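Local coordinates for protein putative dehydratase (Mesorhizobium loti, PDB 2POZ) that is of unproven function but is a putative dehydratase of the mandelate racemase/muconate lactonizing enzyme family, consistent with lyase activity, at residues 39-44 with 307-312; 127-132 with 155-160. One frame throughout, in Å; residues are numbered along the deposited sequence.

Contact 1: residues 39-44 with 307-312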
ATOM      1  N   ILE A  39     -18.660 -16.487 -28.845  1.00 11.59           N
ATOM      2  CA  ILE A  39     -19.186 -17.572 -28.020  1.00 11.41           C
ATOM      3  C   ILE A  39     -19.451 -18.812 -28.894  1.00 10.55           C
ATOM      4  O   ILE A  39     -20.542 -19.374 -28.882  1.00 12.01           O
ATOM      5  CB  ILE A  39     -20.494 -17.158 -27.312  1.00 10.42           C
ATOM      6  CG1 ILE A  39     -20.339 -15.765 -26.676  1.00 12.08           C
ATOM      7  CG2 ILE A  39     -20.854 -18.191 -26.242  1.00  9.33           C
ATOM      8  CD1 ILE A  39     -19.367 -15.694 -25.491  1.00  6.59           C
ATOM      9  N   ALA A  40     -18.439 -19.228 -29.647  1.00  9.84           N
ATOM     10  CA  ALA A  40     -18.546 -20.386 -30.535  1.00 10.90           C
ATOM     11  C   ALA A  40     -18.323 -21.709 -29.794  1.00 12.81           C
ATOM     12  O   ALA A  40     -18.550 -22.786 -30.345  1.00 13.05           O
ATOM     13  CB  ALA A  40     -17.541 -20.253 -31.675  1.00  8.79           C
ATOM     14  N   TYR A  41     -17.878 -21.627 -28.546  1.00 12.86           N
ATOM     15  CA  TYR A  41     -17.638 -22.826 -27.747  1.00 14.67           C
ATOM     16  C   TYR A  41     -18.096 -22.583 -26.318  1.00 14.51           C
ATOM     17  O   TYR A  41     -18.509 -21.477 -25.966  1.00 13.93           O
ATOM     18  CB  TYR A  41     -16.151 -23.200 -27.782  1.00 16.35           C
ATOM     19  CG  TYR A  41     -15.246 -22.063 -27.384  1.00 17.29           C
ATOM     20  CD1 TYR A  41     -14.839 -21.900 -26.061  1.00 17.19           C
ATOM     21  CD2 TYR A  41     -14.860 -21.101 -28.318  1.00 18.14           C
ATOM     22  CE1 TYR A  41     -14.074 -20.799 -25.672  1.00 18.38           C
ATOM     23  CE2 TYR A  41     -14.097 -19.999 -27.943  1.00 18.48           C
ATOM     24  CZ  TYR A  41     -13.711 -19.857 -26.617  1.00 17.70           C
ATOM     25  OH  TYR A  41     -12.968 -18.777 -26.237  1.00 18.15           O
ATOM     26  N   GLY A  42     -18.026 -23.619 -25.494  1.00 12.69           N
ATOM     27  CA  GLY A  42     -18.479 -23.478 -24.126  1.00 14.11           C
ATOM     28  C   GLY A  42     -19.995 -23.502 -24.126  1.00 14.61           C
ATOM     29  O   GLY A  42     -20.616 -23.846 -25.133  1.00 14.60           O
ATOM     30  N   VAL A  43     -20.599 -23.125 -23.009  1.00 13.93           N
ATOM     31  CA  VAL A  43     -22.050 -23.129 -22.901  1.00 14.39           C
ATOM     32  C   VAL A  43     -22.643 -21.721 -22.910  1.00 14.49           C
ATOM     33  O   VAL A  43     -22.392 -20.928 -22.001  1.00 12.01           O
ATOM     34  CB  VAL A  43     -22.481 -23.862 -21.614  1.00 14.64           C
ATOM     35  CG1 VAL A  43     -23.999 -23.921 -21.521  1.00 16.59           C
ATOM     36  CG2 VAL A  43     -21.890 -25.262 -21.606  1.00 14.37           C
ATOM     37  N   GLY A  44     -23.433 -21.416 -23.939  1.00 13.30           N
ATOM     38  CA  GLY A  44     -24.046 -20.098 -24.040  1.00 12.92           C
ATOM     39  C   GLY A  44     -24.233 -19.578 -25.465  1.00 12.99           C
ATOM     40  O   GLY A  44     -24.499 -18.393 -25.674  1.00 11.82           O
ATOM     41  N   HIS A 307      -6.955 -13.647 -28.868  1.00 12.10           N
ATOM     42  CA  HIS A 307      -7.547 -14.968 -28.850  1.00 14.09           C
ATOM     43  C   HIS A 307      -8.619 -14.996 -29.927  1.00 15.13           C
ATOM     44  O   HIS A 307      -9.404 -14.050 -30.070  1.00 15.19           O
ATOM     45  CB  HIS A 307      -8.180 -15.270 -27.492  1.00 14.24           C
ATOM     46  CG  HIS A 307      -8.948 -16.551 -27.471  1.00 17.41           C
ATOM     47  ND1 HIS A 307     -10.323 -16.595 -27.550  1.00 18.58           N
ATOM     48  CD2 HIS A 307      -8.531 -17.839 -27.435  1.00 15.96           C
ATOM     49  CE1 HIS A 307     -10.720 -17.855 -27.563  1.00 15.87           C
ATOM     50  NE2 HIS A 307      -9.654 -18.629 -27.495  1.00 17.41           N
ATOM     51  N   VAL A 308      -8.647 -16.074 -30.695  1.00 15.02           N
ATOM     52  CA  VAL A 308      -9.642 -16.213 -31.746  1.00 16.80           C
ATOM     53  C   VAL A 308      -9.991 -17.674 -31.970  1.00 15.93           C
ATOM     54  O   VAL A 308      -9.115 -18.498 -32.232  1.00 16.30           O
ATOM     55  CB  VAL A 308      -9.148 -15.621 -33.084  1.00 19.34           C
ATOM     56  CG1 VAL A 308      -8.984 -14.128 -32.955  1.00 24.40           C
ATOM     57  CG2 VAL A 308      -7.830 -16.233 -33.467  1.00 20.88           C
ATOM     58  N   CYS A 309     -11.274 -17.986 -31.843  1.00 13.79           N
ATOM     59  CA  CYS A 309     -11.763 -19.339 -32.067  1.00 16.38           C
ATOM     60  C   CYS A 309     -13.237 -19.302 -32.456  1.00 15.93           C
ATOM     61  O   CYS A 309     -14.120 -19.289 -31.601  1.00 18.35           O
ATOM     62  CB  CYS A 309     -11.587 -20.212 -30.824  1.00 16.86           C
ATOM     63  SG  CYS A 309     -12.095 -21.932 -31.104  1.00 21.18           S
ATOM     64  N   GLY A 310     -13.486 -19.280 -33.760  1.00 13.92           N
ATOM     65  CA  GLY A 310     -14.843 -19.247 -34.274  1.00 15.19           C
ATOM     66  C   GLY A 310     -14.806 -19.622 -35.740  1.00 14.10           C
ATOM     67  O   GLY A 310     -14.083 -20.532 -36.127  1.00 15.36           O
ATOM     68  N   SER A 311     -15.577 -18.929 -36.562  1.00 13.15           N
ATOM     69  CA  SER A 311     -15.591 -19.226 -37.987  1.00 13.47           C
ATOM     70  C   SER A 311     -14.529 -18.370 -38.687  1.00 13.54           C
ATOM     71  O   SER A 311     -13.820 -17.586 -38.044  1.00 13.38           O
ATOM     72  CB  SER A 311     -16.965 -18.905 -38.572  1.00 13.76           C
ATOM     73  OG  SER A 311     -17.133 -17.499 -38.680  1.00 14.56           O
ATOM     74  N   SER A 312     -14.419 -18.526 -40.001  1.00 14.33           N
ATOM     75  CA  SER A 312     -13.467 -17.749 -40.795  1.00 13.40           C
ATOM     76  C   SER A 312     -13.725 -16.245 -40.656  1.00 13.75           C
ATOM     77  O   SER A 312     -12.814 -15.432 -40.835  1.00 14.81           O
ATOM     78  CB  SER A 312     -13.580 -18.126 -42.275  1.00 13.17           C
ATOM     79  OG  SER A 312     -13.255 -19.483 -42.496  1.00 16.70           O
TER

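Contact 2: residues 127-132 with 155-160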
ATOM      1  N   TYR A 127       0.440 -19.382 -33.949  1.00 11.89           N
ATOM      2  CA  TYR A 127       0.761 -20.610 -33.248  1.00 11.24           C
ATOM      3  C   TYR A 127      -0.469 -21.483 -33.458  1.00 11.36           C
ATOM      4  O   TYR A 127      -1.550 -20.972 -33.747  1.00 11.17           O
ATOM      5  CB  TYR A 127       1.035 -20.360 -31.755  1.00 10.44           C
ATOM      6  CG  TYR A 127      -0.118 -19.838 -30.927  1.00 13.26           C
ATOM      7  CD1 TYR A 127      -1.129 -20.687 -30.479  1.00 14.73           C
ATOM      8  CD2 TYR A 127      -0.170 -18.494 -30.543  1.00 14.59           C
ATOM      9  CE1 TYR A 127      -2.165 -20.213 -29.662  1.00 13.81           C
ATOM     10  CE2 TYR A 127      -1.199 -18.008 -29.731  1.00 13.57           C
ATOM     11  CZ  TYR A 127      -2.191 -18.871 -29.295  1.00 15.18           C
ATOM     12  OH  TYR A 127      -3.214 -18.390 -28.507  1.00 14.19           O
ATOM     13  N   ALA A 128      -0.309 -22.792 -33.344  1.00 11.08           N
ATOM     14  CA  ALA A 128      -1.436 -23.691 -33.538  1.00 12.29           C
ATOM     15  C   ALA A 128      -2.062 -24.169 -32.223  1.00 12.04           C
ATOM     16  O   ALA A 128      -1.365 -24.443 -31.246  1.00 11.28           O
ATOM     17  CB  ALA A 128      -0.994 -24.902 -34.385  1.00 10.67           C
ATOM     18  N   ASN A 129      -3.388 -24.251 -32.213  1.00 12.09           N
ATOM     19  CA  ASN A 129      -4.132 -24.733 -31.056  1.00 11.85           C
ATOM     20  C   ASN A 129      -5.120 -25.756 -31.621  1.00 13.65           C
ATOM     21  O   ASN A 129      -5.232 -25.901 -32.846  1.00 13.24           O
ATOM     22  CB  ASN A 129      -4.898 -23.586 -30.385  1.00 10.80           C
ATOM     23  CG  ASN A 129      -5.293 -23.899 -28.951  1.00 12.05           C
ATOM     24  OD1 ASN A 129      -5.258 -25.051 -28.518  1.00 12.40           O
ATOM     25  ND2 ASN A 129      -5.685 -22.865 -28.205  1.00 12.28           N
ATOM     26  N   GLY A 130      -5.826 -26.459 -30.739  1.00 14.01           N
ATOM     27  CA  GLY A 130      -6.814 -27.438 -31.170  1.00 14.33           C
ATOM     28  C   GLY A 130      -6.294 -28.681 -31.877  1.00 14.50           C
ATOM     29  O   GLY A 130      -7.065 -29.399 -32.520  1.00 15.73           O
ATOM     30  N   TRP A 131      -5.003 -28.957 -31.749  1.00 13.07           N
ATOM     31  CA  TRP A 131      -4.401 -30.117 -32.411  1.00 13.35           C
ATOM     32  C   TRP A 131      -4.300 -31.349 -31.510  1.00 15.70           C
ATOM     33  O   TRP A 131      -3.759 -32.372 -31.924  1.00 16.07           O
ATOM     34  CB  TRP A 131      -2.998 -29.755 -32.906  1.00 13.82           C
ATOM     35  CG  TRP A 131      -2.154 -29.061 -31.851  1.00 12.69           C
ATOM     36  CD1 TRP A 131      -2.118 -27.721 -31.582  1.00 11.35           C
ATOM     37  CD2 TRP A 131      -1.280 -29.683 -30.899  1.00 12.68           C
ATOM     38  NE1 TRP A 131      -1.279 -27.471 -30.521  1.00 10.81           N
ATOM     39  CE2 TRP A 131      -0.754 -28.656 -30.081  1.00 12.30           C
ATOM     40  CE3 TRP A 131      -0.893 -31.010 -30.652  1.00 12.83           C
ATOM     41  CZ2 TRP A 131       0.139 -28.912 -29.033  1.00 12.25           C
ATOM     42  CZ3 TRP A 131      -0.005 -31.263 -29.610  1.00 13.60           C
ATOM     43  CH2 TRP A 131       0.499 -30.217 -28.813  1.00 11.76           C
ATOM     44  N   TYR A 132      -4.831 -31.256 -30.290  1.00 14.57           N
ATOM     45  CA  TYR A 132      -4.755 -32.354 -29.319  1.00 16.69           C
ATOM     46  C   TYR A 132      -6.134 -32.739 -28.772  1.00 17.26           C
ATOM     47  O   TYR A 132      -6.256 -33.216 -27.643  1.00 16.27           O
ATOM     48  CB  TYR A 132      -3.846 -31.917 -28.165  1.00 13.98           C
ATOM     49  CG  TYR A 132      -4.257 -30.581 -27.592  1.00 17.85           C
ATOM     50  CD1 TYR A 132      -5.142 -30.503 -26.516  1.00 17.36           C
ATOM     51  CD2 TYR A 132      -3.843 -29.390 -28.196  1.00 15.94           C
ATOM     52  CE1 TYR A 132      -5.614 -29.269 -26.058  1.00 19.59           C
ATOM     53  CE2 TYR A 132      -4.310 -28.155 -27.749  1.00 17.67           C
ATOM     54  CZ  TYR A 132      -5.196 -28.101 -26.682  1.00 20.99           C
ATOM     55  OH  TYR A 132      -5.684 -26.887 -26.249  1.00 22.96           O
ATOM     56  N   ALA A 155       5.196 -22.733 -33.408  1.00 12.72           N
ATOM     57  CA  ALA A 155       4.720 -22.561 -32.046  1.00 11.83           C
ATOM     58  C   ALA A 155       3.404 -23.307 -31.844  1.00 10.99           C
ATOM     59  O   ALA A 155       2.534 -23.321 -32.719  1.00  9.98           O
ATOM     60  CB  ALA A 155       4.546 -21.074 -31.747  1.00 14.68           C
ATOM     61  N   LEU A 156       3.267 -23.923 -30.678  1.00 11.86           N
ATOM     62  CA  LEU A 156       2.080 -24.701 -30.354  1.00 12.96           C
ATOM     63  C   LEU A 156       1.555 -24.390 -28.956  1.00 13.69           C
ATOM     64  O   LEU A 156       2.335 -24.244 -28.012  1.00 12.06           O
ATOM     65  CB  LEU A 156       2.409 -26.200 -30.411  1.00 13.05           C
ATOM     66  CG  LEU A 156       3.060 -26.792 -31.661  1.00 13.10           C
ATOM     67  CD1 LEU A 156       3.532 -28.210 -31.343  1.00 14.12           C
ATOM     68  CD2 LEU A 156       2.078 -26.796 -32.826  1.00 11.73           C
ATOM     69  N   LYS A 157       0.236 -24.288 -28.826  1.00 11.90           N
ATOM     70  CA  LYS A 157      -0.373 -24.065 -27.518  1.00 11.48           C
ATOM     71  C   LYS A 157      -1.233 -25.275 -27.190  1.00 11.05           C
ATOM     72  O   LYS A 157      -1.881 -25.839 -28.075  1.00 11.51           O
ATOM     73  CB  LYS A 157      -1.260 -22.810 -27.492  1.00  9.71           C
ATOM     74  CG  LYS A 157      -1.757 -22.505 -26.068  1.00 13.01           C
ATOM     75  CD  LYS A 157      -2.461 -21.154 -25.936  1.00 10.47           C
ATOM     76  CE  LYS A 157      -3.943 -21.244 -26.244  1.00 10.14           C
ATOM     77  NZ  LYS A 157      -4.583 -19.888 -26.161  1.00 13.96           N
ATOM     78  N   PHE A 158      -1.245 -25.677 -25.922  1.00 12.52           N
ATOM     79  CA  PHE A 158      -2.058 -26.818 -25.519  1.00 13.21           C
ATOM     80  C   PHE A 158      -2.432 -26.786 -24.043  1.00 13.59           C
ATOM     81  O   PHE A 158      -1.760 -26.160 -23.227  1.00 13.28           O
ATOM     82  CB  PHE A 158      -1.338 -28.135 -25.864  1.00 13.00           C
ATOM     83  CG  PHE A 158      -0.005 -28.302 -25.189  1.00 12.13           C
ATOM     84  CD1 PHE A 158       0.155 -29.218 -24.157  1.00 12.79           C
ATOM     85  CD2 PHE A 158       1.097 -27.550 -25.595  1.00 11.54           C
ATOM     86  CE1 PHE A 158       1.395 -29.389 -23.531  1.00 14.08           C
ATOM     87  CE2 PHE A 158       2.339 -27.712 -24.978  1.00 13.59           C
ATOM     88  CZ  PHE A 158       2.488 -28.637 -23.943  1.00 12.11           C
ATOM     89  N   TYR A 159      -3.533 -27.462 -23.728  1.00 16.09           N
ATOM     90  CA  TYR A 159      -4.071 -27.565 -22.373  1.00 14.92           C
ATOM     91  C   TYR A 159      -3.674 -28.962 -21.891  1.00 15.71           C
ATOM     92  O   TYR A 159      -4.175 -29.962 -22.398  1.00 19.48           O
ATOM     93  CB  TYR A 159      -5.598 -27.418 -22.442  1.00 14.33           C
ATOM     94  CG  TYR A 159      -6.330 -27.587 -21.131  1.00 16.13           C
ATOM     95  CD1 TYR A 159      -6.196 -26.649 -20.101  1.00 14.49           C
ATOM     96  CD2 TYR A 159      -7.180 -28.677 -20.925  1.00 16.22           C
ATOM     97  CE1 TYR A 159      -6.894 -26.789 -18.899  1.00 13.68           C
ATOM     98  CE2 TYR A 159      -7.885 -28.829 -19.729  1.00 15.94           C
ATOM     99  CZ  TYR A 159      -7.737 -27.878 -18.722  1.00 13.96           C
ATOM    100  OH  TYR A 159      -8.455 -28.011 -17.559  1.00 12.86           O
ATOM    101  N   PRO A 160      -2.768 -29.048 -20.905  1.00 15.22           N
ATOM    102  CA  PRO A 160      -2.323 -30.350 -20.400  1.00 12.72           C
ATOM    103  C   PRO A 160      -3.056 -30.910 -19.191  1.00 13.24           C
ATOM    104  O   PRO A 160      -2.682 -31.967 -18.675  1.00 12.03           O
ATOM    105  CB  PRO A 160      -0.865 -30.084 -20.073  1.00 15.95           C
ATOM    106  CG  PRO A 160      -0.957 -28.721 -19.421  1.00 13.45           C
ATOM    107  CD  PRO A 160      -1.928 -27.965 -20.355  1.00 14.88           C
TER

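Contact 1: residues 39-44 with 307-312
His307 meets Tyr41 rim to rim, the two side chains coming from opposite directions; their ring centroids lie 6.0 Å apart and the planes are steeply inclined, at 76°. The polar ends are held by other residues, since Tyr41 OH is hydrogen-bonded to Glu257 and His307 ND1 to Asp280. The histidine-aspartate pair, placed just beyond two neighbouring strands, resembles the catalytic dyad of mandelate racemase relatives. A second subunit backs Tyr41: Phe80 of that subunit meets its ring edge-to-face, and Trp81 of the same subunit bonds the tyrosine's carbonyl. Further along, Cys309 meets the tyrosine through CB, SG and its carbonyl. Its CB lies 3.8 Å from Tyr41 CE2, while SG, anti to the backbone N (chi1 -177°), makes an oblique sulfur-aromatic approach, 4.8 Å from the centroid of the Tyr41 ring. The carbonyl of the same cysteine reaches the same CD2-CE2 rim, with Cys309 O in the ring plane, 3.7 Å from Tyr41 CE2. This oxygen also touches Ala40 CB, at 3.6 Å. Next, Gly310 CA packs against Ala40 CB, 3.9 Å away. Were Tyr41 replaced by alanine, Glu257 would probably lose its hydroxyl partner and a gap would be likely to open beside Cys309 and His307. Ser311 turns the chain into helix 312-324 as its N-cap, OG bonding Leu313 N and also Glu36 of strand 33-37. The contact thus joins the loop between strand 33-37 and helix 45-59 of the N-terminal capping domain to the loop between strand 303-304 and helix 312-324 of the barrel.

Contact 2: residues 127-132 with 155-160
Ala128 pairs with Leu156 in a parallel bridge, the tightest part of the contact: Ala128 N donates to Ala155 O at 3.0 Å, and Lys157 N reaches Ala128 O at 2.9 Å in a nearly straight bond (176°). Beside it, Lys157 runs obliquely past the Tyr127 ring, and a bend at chi3 (87°) carries NZ to within 3.1 Å of Tyr127 OH, a hydrogen bond added to salt bridges with Glu231 and Glu332. On the other side of the strand pair, Trp131 is sandwiched between Tyr132 CD2 over one face and Leu156 CD2 over the opposite one, while its NE1 makes a weak bond to Lys157 O (3.0 Å). Beyond the bridge the chains diverge and the partly exposed Gly130 and Tyr132 mark the more open end. There Phe158 CB sits over the face of Tyr132, 3.8 Å from the ring centroid, and Asn129 OD1 holds the ring's position by accepting from Tyr132 OH (2.9 Å). With helices 138-144 and 146-150 between the strands, this is a beta-alpha-beta unit of the modified TIM barrel characteristic of the enolase superfamily.

Contact 2 is nested in the chain loop that contact 1 closes; their centres lie 16 Å apart and their nearest atoms about 5 Å, without touching. Glu332 ties them together, bonding Val308 N of the first and both Lys157 NZ and Asn129 ND2 of the second. Tyr334 likewise packs on His307, Cys309 and Asn129. Lys157 and His307 face one another across the mouth of the barrel, with Lys157 NZ 5.4 Å from His307 NE2. Such a lysine and histidine, following the second and seventh strands, are consistent with the active-site layout of mandelate racemase relatives, where contact 1 would bring the capping domain over the pocket and contact 2 would build its barrel wall.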